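Local coordinates for protein D-alanine--D-alanine ligase (Acinetobacter baumannii ACICU, PDB 5D8D) that joins two D-alanine molecules into D-alanyl-D-alanine at the expense of ATP, supplying the dipeptide used in peptidoglycan synthesis for the bacterial cell wall, at residues Ala11-Gly16 with Glu43-Gln48; Ala22-Ser27 with Ile63-Arg68. All coordinates share one frame; numbering follows the deposited sequence.

In the fold
From the N terminus the chain runs up strand 9-13, turns through Gly15 and Gly16, descends helix 21-37 and returns along strand 41-45. Interaction 1 closes this first beta-alpha-beta loop, pairing the two strands and the turns beyond them. Interaction 2 opens inside that loop, on helix 21-37, and closes after strand 60-63, so the two contacts cross rather than nest. They meet where Ser24 OG lies 2.8 Å from Gly15 N and Leu13 O lies 3.1 Å from Val64 N, both probable hydrogen bonds. Together they tie the three-stranded parallel sheet, with strand 9-13 in its middle, to the start of the helix that packs on it.

Interaction 1. Residues Ala11-Gly16 with Glu43-Gln48; sequences AVLLGG and EAFDPQ
Strands 11-13 and 43-45 run parallel with a 40° twist between them, and Val12 N gives a nearly straight hydrogen bond (168°) to Glu43 O at 2.9 Å. Phe45 N then donates to Val12 O, and Leu14 N to Phe45 O, so the backbone of Val12 is gripped through both its N-H and its carbonyl. Ala11, Leu13 and Phe45 share one face of the sheet, where Leu13 and Phe45 run alongside one another, Leu13 CD1 resting 3.6 Å from Phe45 CB. The CG of Phe45 stands opposite its own backbone N (chi1 -167°), and its ring meets Leu13 CD1 and Ala11 CB obliquely; Leu55 also touches both Leu13 and Phe45. On the other face, under helix 21-37, Leu14 CD2 reaches back to Ala44 CB at 3.8 Å, while Val12 touches Leu35 and Ala44 touches Leu32. Strand 9-13, helix 21-37 and strand 41-45 form the beta-alpha-beta unit of this N-terminal, Rossmann-like domain, with 9-13 as the central strand of the sheet. Beyond Phe45, the Asp46 carboxylate continues the link between the two segments. Its OD1 accepts from Gly16 N at 3.0 Å, on the syn side, and from Gln48 N at 3.2 Å, which closes an Asx turn; the two donors approach from opposite faces of the carboxylate plane. Leu14 O is equally near OD1, an acceptor-acceptor approach that the two N-H groups probably help offset. Arg21 makes a salt bridge to Asp46 OD2 and also binds Gly16 O, joining both turns to the start of the helix. Pro47 CD packs 3.6 Å from Leu14 O, and Pro47 also touches Trp81 of the second subunit.

Interaction 2. Residues Ala22-Ser27 with Ile63-Arg68; sequences AVSLDS and IVLHGR
The first turns of helix 21-37 meet the loop that leaves strand 60-63, at the C-terminal ends of the parallel strands and beside the predicted magnesium site: the side chain of His66 lies about 6 Å from that of Asn270, a predicted ligand of the second ion. Two serines on the helix do the holding. Ser24 OG donates to Val64 O at 2.7 Å, the hydroxyl lying 21° out of the carbonyl plane of Val64. With OG placed opposite the backbone N, chi1 -176° brings it up to the loop backbone, against Leu65 CA as well, and it also bonds Gly15 N of the preceding turn. One helical turn on, Ser27 OG meets the edge of the His66 imidazole, near the ring plane, 3.0 Å from NE2. That bond could run in either direction. Val23 C and Ser24 N also lie at the ring edge, in its plane; His66 CD2 comes within 3.5 Å of Ser24 CA, which meets the ring obliquely, while Val64 O sits 3.6 Å above one ring face, displaced from the ring centre. Val23 crosses the imidazole at about a right angle, its CG1 3.9 Å from His66 CD2. Next to the Ser27–His66 bond, Val64 CG1 packs on Ser27 CB at 3.8 Å, giving the contact an apolar footing. Both polar groups have second partners in the chain segment beyond Asn270, since His66 ND1 bonds Val272 O and Ser27 OG bonds Met275 N. With one nitrogen held by Val272 and the other by Ser27, the imidazole is fixed in rotation, and its bonds link helix 21-37 to the residues after Asn270, next to the predicted metal site.

Interaction 1. Residues Ala11-Gly16 with Glu43-Gln48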
ATOM      1  N   ALA A  11      -3.208  21.736 -11.131  1.00 40.02           N
ATOM      2  CA  ALA A  11      -4.209  20.836 -11.678  1.00 40.16           C
ATOM      3  C   ALA A  11      -5.109  20.321 -10.570  1.00 38.78           C
ATOM      4  O   ALA A  11      -4.625  19.737  -9.614  1.00 43.56           O
ATOM      5  CB  ALA A  11      -3.549  19.670 -12.377  1.00 39.56           C
ATOM      6  N   VAL A  12      -6.410  20.539 -10.706  1.00 37.32           N
ATOM      7  CA  VAL A  12      -7.383  19.972  -9.793  1.00 39.42           C
ATOM      8  C   VAL A  12      -7.885  18.693 -10.433  1.00 40.01           C
ATOM      9  O   VAL A  12      -8.612  18.723 -11.443  1.00 37.92           O
ATOM     10  CB  VAL A  12      -8.517  20.935  -9.518  1.00 38.20           C
ATOM     11  CG1 VAL A  12      -9.582  20.272  -8.659  1.00 38.36           C
ATOM     12  CG2 VAL A  12      -7.956  22.152  -8.805  1.00 40.03           C
ATOM     13  N   LEU A  13      -7.474  17.583  -9.831  1.00 37.46           N
ATOM     14  CA  LEU A  13      -7.700  16.261 -10.371  1.00 40.18           C
ATOM     15  C   LEU A  13      -9.072  15.804  -9.896  1.00 38.69           C
ATOM     16  O   LEU A  13      -9.278  15.668  -8.700  1.00 42.40           O
ATOM     17  CB  LEU A  13      -6.569  15.299  -9.912  1.00 42.59           C
ATOM     18  CG  LEU A  13      -5.385  14.760 -10.776  1.00 44.77           C
ATOM     19  CD1 LEU A  13      -5.210  15.396 -12.120  1.00 47.81           C
ATOM     20  CD2 LEU A  13      -4.070  14.795 -10.025  1.00 41.81           C
ATOM     21  N   LEU A  14      -9.998  15.565 -10.825  1.00 40.68           N
ATOM     22  CA  LEU A  14     -11.426  15.372 -10.502  1.00 42.07           C
ATOM     23  C   LEU A  14     -12.126  14.410 -11.472  1.00 42.23           C
ATOM     24  O   LEU A  14     -11.704  14.236 -12.604  1.00 39.56           O
ATOM     25  CB  LEU A  14     -12.151  16.723 -10.517  1.00 45.02           C
ATOM     26  CG  LEU A  14     -12.703  17.294 -11.852  1.00 49.52           C
ATOM     27  CD1 LEU A  14     -13.452  18.598 -11.647  1.00 54.87           C
ATOM     28  CD2 LEU A  14     -11.611  17.547 -12.850  1.00 51.77           C
ATOM     29  N   GLY A  15     -13.224  13.806 -11.023  1.00 43.03           N
ATOM     30  CA  GLY A  15     -13.985  12.826 -11.826  1.00 42.37           C
ATOM     31  C   GLY A  15     -13.383  11.440 -11.742  1.00 40.73           C
ATOM     32  O   GLY A  15     -13.532  10.742 -10.765  1.00 43.24           O
ATOM     33  N   GLY A  16     -12.679  11.048 -12.788  1.00 44.26           N
ATOM     34  CA  GLY A  16     -11.926   9.820 -12.793  1.00 41.69           C
ATOM     35  C   GLY A  16     -12.795   8.671 -13.205  1.00 44.55           C
ATOM     36  O   GLY A  16     -13.853   8.870 -13.779  1.00 45.85           O
ATOM     37  N   GLU A  43      -6.893  24.614 -12.902  1.00 46.12           N
ATOM     38  CA  GLU A  43      -7.616  24.065 -14.063  1.00 45.65           C
ATOM     39  C   GLU A  43      -8.089  22.673 -13.718  1.00 43.34           C
ATOM     40  O   GLU A  43      -7.361  21.869 -13.155  1.00 44.33           O
ATOM     41  CB  GLU A  43      -6.734  24.013 -15.319  1.00 47.65           C
ATOM     42  CG  GLU A  43      -6.019  25.325 -15.639  1.00 55.62           C
ATOM     43  CD  GLU A  43      -5.123  25.287 -16.897  1.00 63.91           C
ATOM     44  OE1 GLU A  43      -4.724  24.186 -17.338  1.00 63.04           O
ATOM     45  OE2 GLU A  43      -4.805  26.380 -17.448  1.00 67.87           O
ATOM     46  N   ALA A  44      -9.322  22.380 -14.037  1.00 39.44           N
ATOM     47  CA  ALA A  44      -9.780  21.005 -13.984  1.00 42.15           C
ATOM     48  C   ALA A  44      -8.924  20.027 -14.857  1.00 42.21           C
ATOM     49  O   ALA A  44      -8.498  20.344 -15.967  1.00 40.30           O
ATOM     50  CB  ALA A  44     -11.246  20.966 -14.413  1.00 43.06           C
ATOM     51  N   PHE A  45      -8.653  18.837 -14.328  1.00 39.75           N
ATOM     52  CA  PHE A  45      -7.953  17.797 -15.065  1.00 35.55           C
ATOM     53  C   PHE A  45      -8.679  16.540 -14.726  1.00 37.70           C
ATOM     54  O   PHE A  45      -8.599  16.071 -13.585  1.00 38.84           O
ATOM     55  CB  PHE A  45      -6.506  17.701 -14.583  1.00 38.30           C
ATOM     56  CG  PHE A  45      -5.614  16.896 -15.474  1.00 39.03           C
ATOM     57  CD1 PHE A  45      -5.832  15.548 -15.683  1.00 40.41           C
ATOM     58  CD2 PHE A  45      -4.524  17.479 -16.064  1.00 39.96           C
ATOM     59  CE1 PHE A  45      -5.007  14.810 -16.493  1.00 37.96           C
ATOM     60  CE2 PHE A  45      -3.696  16.747 -16.872  1.00 40.11           C
ATOM     61  CZ  PHE A  45      -3.930  15.411 -17.079  1.00 40.76           C
ATOM     62  N   ASP A  46      -9.358  15.982 -15.719  1.00 40.29           N
ATOM     63  CA  ASP A  46     -10.120  14.781 -15.535  1.00 42.32           C
ATOM     64  C   ASP A  46      -9.378  13.638 -16.176  1.00 45.47           C
ATOM     65  O   ASP A  46      -9.428  13.509 -17.409  1.00 47.54           O
ATOM     66  CB  ASP A  46     -11.531  14.908 -16.135  1.00 41.24           C
ATOM     67  CG  ASP A  46     -12.420  13.750 -15.741  1.00 45.52           C
ATOM     68  OD1 ASP A  46     -11.902  12.721 -15.211  1.00 44.31           O
ATOM     69  OD2 ASP A  46     -13.641  13.858 -15.933  1.00 46.15           O
ATOM     70  N   PRO A  47      -8.733  12.762 -15.356  1.00 44.16           N
ATOM     71  CA  PRO A  47      -7.882  11.723 -15.950  1.00 41.95           C
ATOM     72  C   PRO A  47      -8.611  10.633 -16.695  1.00 41.59           C
ATOM     73  O   PRO A  47      -7.959   9.832 -17.365  1.00 48.28           O
ATOM     74  CB  PRO A  47      -7.109  11.166 -14.759  1.00 42.08           C
ATOM     75  CG  PRO A  47      -8.000  11.421 -13.601  1.00 43.17           C
ATOM     76  CD  PRO A  47      -8.701  12.712 -13.886  1.00 41.16           C
ATOM     77  N   GLN A  48      -9.932  10.582 -16.587  1.00 44.45           N
ATOM     78  CA  GLN A  48     -10.727   9.760 -17.491  1.00 51.35           C
ATOM     79  C   GLN A  48     -10.641  10.266 -18.947  1.00 49.93           C
ATOM     80  O   GLN A  48     -10.620   9.457 -19.847  1.00 56.19           O
ATOM     81  CB  GLN A  48     -12.200   9.695 -17.057  1.00 55.17           C
ATOM     82  CG  GLN A  48     -13.034   8.643 -17.811  1.00 59.25           C
ATOM     83  CD  GLN A  48     -14.546   8.802 -17.611  1.00 67.03           C
ATOM     84  OE1 GLN A  48     -15.219   9.605 -18.307  1.00 65.98           O
ATOM     85  NE2 GLN A  48     -15.098   8.020 -16.669  1.00 66.60           N
TER

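Interaction 2. Residues Ala22-Ser27 with Ile63-Arg68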
ATOM      1  N   ALA A  22     -19.120  10.857  -9.833  1.00 39.75           N
ATOM      2  CA  ALA A  22     -20.071  11.992  -9.708  1.00 37.95           C
ATOM      3  C   ALA A  22     -19.773  12.850  -8.478  1.00 36.92           C
ATOM      4  O   ALA A  22     -19.732  14.074  -8.585  1.00 46.08           O
ATOM      5  CB  ALA A  22     -21.512  11.520  -9.682  1.00 36.51           C
ATOM      6  N   VAL A  23     -19.495  12.203  -7.345  1.00 34.49           N
ATOM      7  CA  VAL A  23     -19.107  12.903  -6.141  1.00 37.17           C
ATOM      8  C   VAL A  23     -17.794  13.669  -6.394  1.00 36.34           C
ATOM      9  O   VAL A  23     -17.645  14.833  -5.958  1.00 38.48           O
ATOM     10  CB  VAL A  23     -18.992  11.937  -4.917  1.00 39.03           C
ATOM     11  CG1 VAL A  23     -18.560  12.693  -3.690  1.00 39.37           C
ATOM     12  CG2 VAL A  23     -20.339  11.278  -4.614  1.00 39.21           C
ATOM     13  N   SER A  24     -16.878  13.043  -7.126  1.00 34.95           N
ATOM     14  CA  SER A  24     -15.568  13.650  -7.434  1.00 37.30           C
ATOM     15  C   SER A  24     -15.726  14.905  -8.305  1.00 41.51           C
ATOM     16  O   SER A  24     -15.127  15.938  -7.999  1.00 43.88           O
ATOM     17  CB  SER A  24     -14.655  12.635  -8.126  1.00 34.92           C
ATOM     18  OG  SER A  24     -13.358  13.150  -8.348  1.00 32.22           O
ATOM     19  N   LEU A  25     -16.563  14.833  -9.349  1.00 42.03           N
ATOM     20  CA  LEU A  25     -16.923  16.048 -10.133  1.00 42.74           C
ATOM     21  C   LEU A  25     -17.435  17.158  -9.205  1.00 42.54           C
ATOM     22  O   LEU A  25     -17.047  18.303  -9.363  1.00 45.12           O
ATOM     23  CB  LEU A  25     -17.993  15.773 -11.181  1.00 38.89           C
ATOM     24  CG  LEU A  25     -17.606  14.719 -12.212  1.00 38.73           C
ATOM     25  CD1 LEU A  25     -18.819  14.348 -13.021  1.00 38.54           C
ATOM     26  CD2 LEU A  25     -16.479  15.211 -13.093  1.00 37.11           C
ATOM     27  N   ASP A  26     -18.260  16.815  -8.212  1.00 37.33           N
ATOM     28  CA  ASP A  26     -18.786  17.829  -7.305  1.00 38.83           C
ATOM     29  C   ASP A  26     -17.646  18.393  -6.435  1.00 39.63           C
ATOM     30  O   ASP A  26     -17.442  19.592  -6.407  1.00 39.06           O
ATOM     31  CB  ASP A  26     -19.959  17.212  -6.522  1.00 45.08           C
ATOM     32  CG  ASP A  26     -20.599  18.148  -5.549  1.00 44.09           C
ATOM     33  OD1 ASP A  26     -20.140  19.275  -5.427  1.00 51.69           O
ATOM     34  OD2 ASP A  26     -21.563  17.730  -4.858  1.00 56.20           O
ATOM     35  N   SER A  27     -16.840  17.541  -5.796  1.00 40.75           N
ATOM     36  CA  SER A  27     -15.663  18.045  -5.040  1.00 40.28           C
ATOM     37  C   SER A  27     -14.736  18.926  -5.886  1.00 37.24           C
ATOM     38  O   SER A  27     -14.287  20.003  -5.458  1.00 35.22           O
ATOM     39  CB  SER A  27     -14.857  16.881  -4.449  1.00 38.98           C
ATOM     40  OG  SER A  27     -15.640  16.201  -3.480  1.00 40.17           O
ATOM     41  N   ILE A  63      -5.620  16.799  -5.327  1.00 34.25           N
ATOM     42  CA  ILE A  63      -6.291  15.533  -5.670  1.00 32.44           C
ATOM     43  C   ILE A  63      -7.630  15.445  -4.948  1.00 36.60           C
ATOM     44  O   ILE A  63      -7.721  15.536  -3.726  1.00 34.18           O
ATOM     45  CB  ILE A  63      -5.474  14.287  -5.288  1.00 39.45           C
ATOM     46  CG1 ILE A  63      -4.101  14.273  -6.010  1.00 42.37           C
ATOM     47  CG2 ILE A  63      -6.262  13.020  -5.624  1.00 40.15           C
ATOM     48  CD1 ILE A  63      -3.130  13.235  -5.506  1.00 40.39           C
ATOM     49  N   VAL A  64      -8.677  15.223  -5.724  1.00 38.22           N
ATOM     50  CA  VAL A  64     -10.004  15.117  -5.183  1.00 37.60           C
ATOM     51  C   VAL A  64     -10.757  14.070  -6.016  1.00 38.88           C
ATOM     52  O   VAL A  64     -11.974  14.147  -6.220  1.00 41.60           O
ATOM     53  CB  VAL A  64     -10.546  16.556  -5.123  1.00 40.85           C
ATOM     54  CG1 VAL A  64     -11.510  16.887  -6.236  1.00 45.19           C
ATOM     55  CG2 VAL A  64     -11.037  16.897  -3.754  1.00 39.98           C
ATOM     56  N   LEU A  65      -9.998  13.040  -6.428  1.00 37.79           N
ATOM     57  CA  LEU A  65     -10.516  11.821  -7.053  1.00 39.52           C
ATOM     58  C   LEU A  65     -10.865  10.846  -5.951  1.00 39.13           C
ATOM     59  O   LEU A  65      -9.991  10.352  -5.296  1.00 40.37           O
ATOM     60  CB  LEU A  65      -9.429  11.161  -7.912  1.00 37.95           C
ATOM     61  CG  LEU A  65      -8.978  11.886  -9.163  1.00 38.42           C
ATOM     62  CD1 LEU A  65      -7.644  11.362  -9.669  1.00 36.68           C
ATOM     63  CD2 LEU A  65     -10.043  11.743 -10.241  1.00 39.34           C
ATOM     64  N   HIS A  66     -12.135  10.532  -5.772  1.00 40.18           N
ATOM     65  CA  HIS A  66     -12.522   9.579  -4.767  1.00 40.29           C
ATOM     66  C   HIS A  66     -12.582   8.174  -5.363  1.00 42.23           C
ATOM     67  O   HIS A  66     -12.951   7.991  -6.540  1.00 39.88           O
ATOM     68  CB  HIS A  66     -13.858   9.965  -4.160  1.00 38.01           C
ATOM     69  CG  HIS A  66     -13.939  11.396  -3.783  1.00 35.44           C
ATOM     70  ND1 HIS A  66     -13.117  11.960  -2.839  1.00 38.15           N
ATOM     71  CD2 HIS A  66     -14.711  12.396  -4.249  1.00 40.57           C
ATOM     72  CE1 HIS A  66     -13.398  13.240  -2.712  1.00 37.77           C
ATOM     73  NE2 HIS A  66     -14.357  13.533  -3.564  1.00 40.38           N
ATOM     74  N   GLY A  67     -12.225   7.201  -4.522  1.00 41.62           N
ATOM     75  CA  GLY A  67     -12.279   5.784  -4.861  1.00 39.02           C
ATOM     76  C   GLY A  67     -11.152   5.292  -5.770  1.00 39.55           C
ATOM     77  O   GLY A  67     -10.113   5.930  -5.923  1.00 42.33           O
ATOM     78  N   ARG A  68     -11.410   4.144  -6.379  1.00 41.85           N
ATOM     79  CA  ARG A  68     -10.474   3.400  -7.212  1.00 42.33           C
ATOM     80  C   ARG A  68      -9.854   4.350  -8.224  1.00 41.48           C
ATOM     81  O   ARG A  68     -10.534   5.105  -8.896  1.00 38.83           O
ATOM     82  CB  ARG A  68     -11.208   2.180  -7.820  1.00 50.88           C
ATOM     83  CG  ARG A  68     -10.594   1.367  -8.974  1.00 63.10           C
ATOM     84  CD  ARG A  68     -11.152   1.815 -10.334  1.00 79.96           C
ATOM     85  NE  ARG A  68     -11.681   0.748 -11.199  1.00 83.80           N
ATOM     86  CZ  ARG A  68     -11.013   0.119 -12.180  1.00102.59           C
ATOM     87  NH1 ARG A  68      -9.723   0.379 -12.455  1.00 94.90           N
ATOM     88  NH2 ARG A  68     -11.649  -0.819 -12.894  1.00112.96           N
TER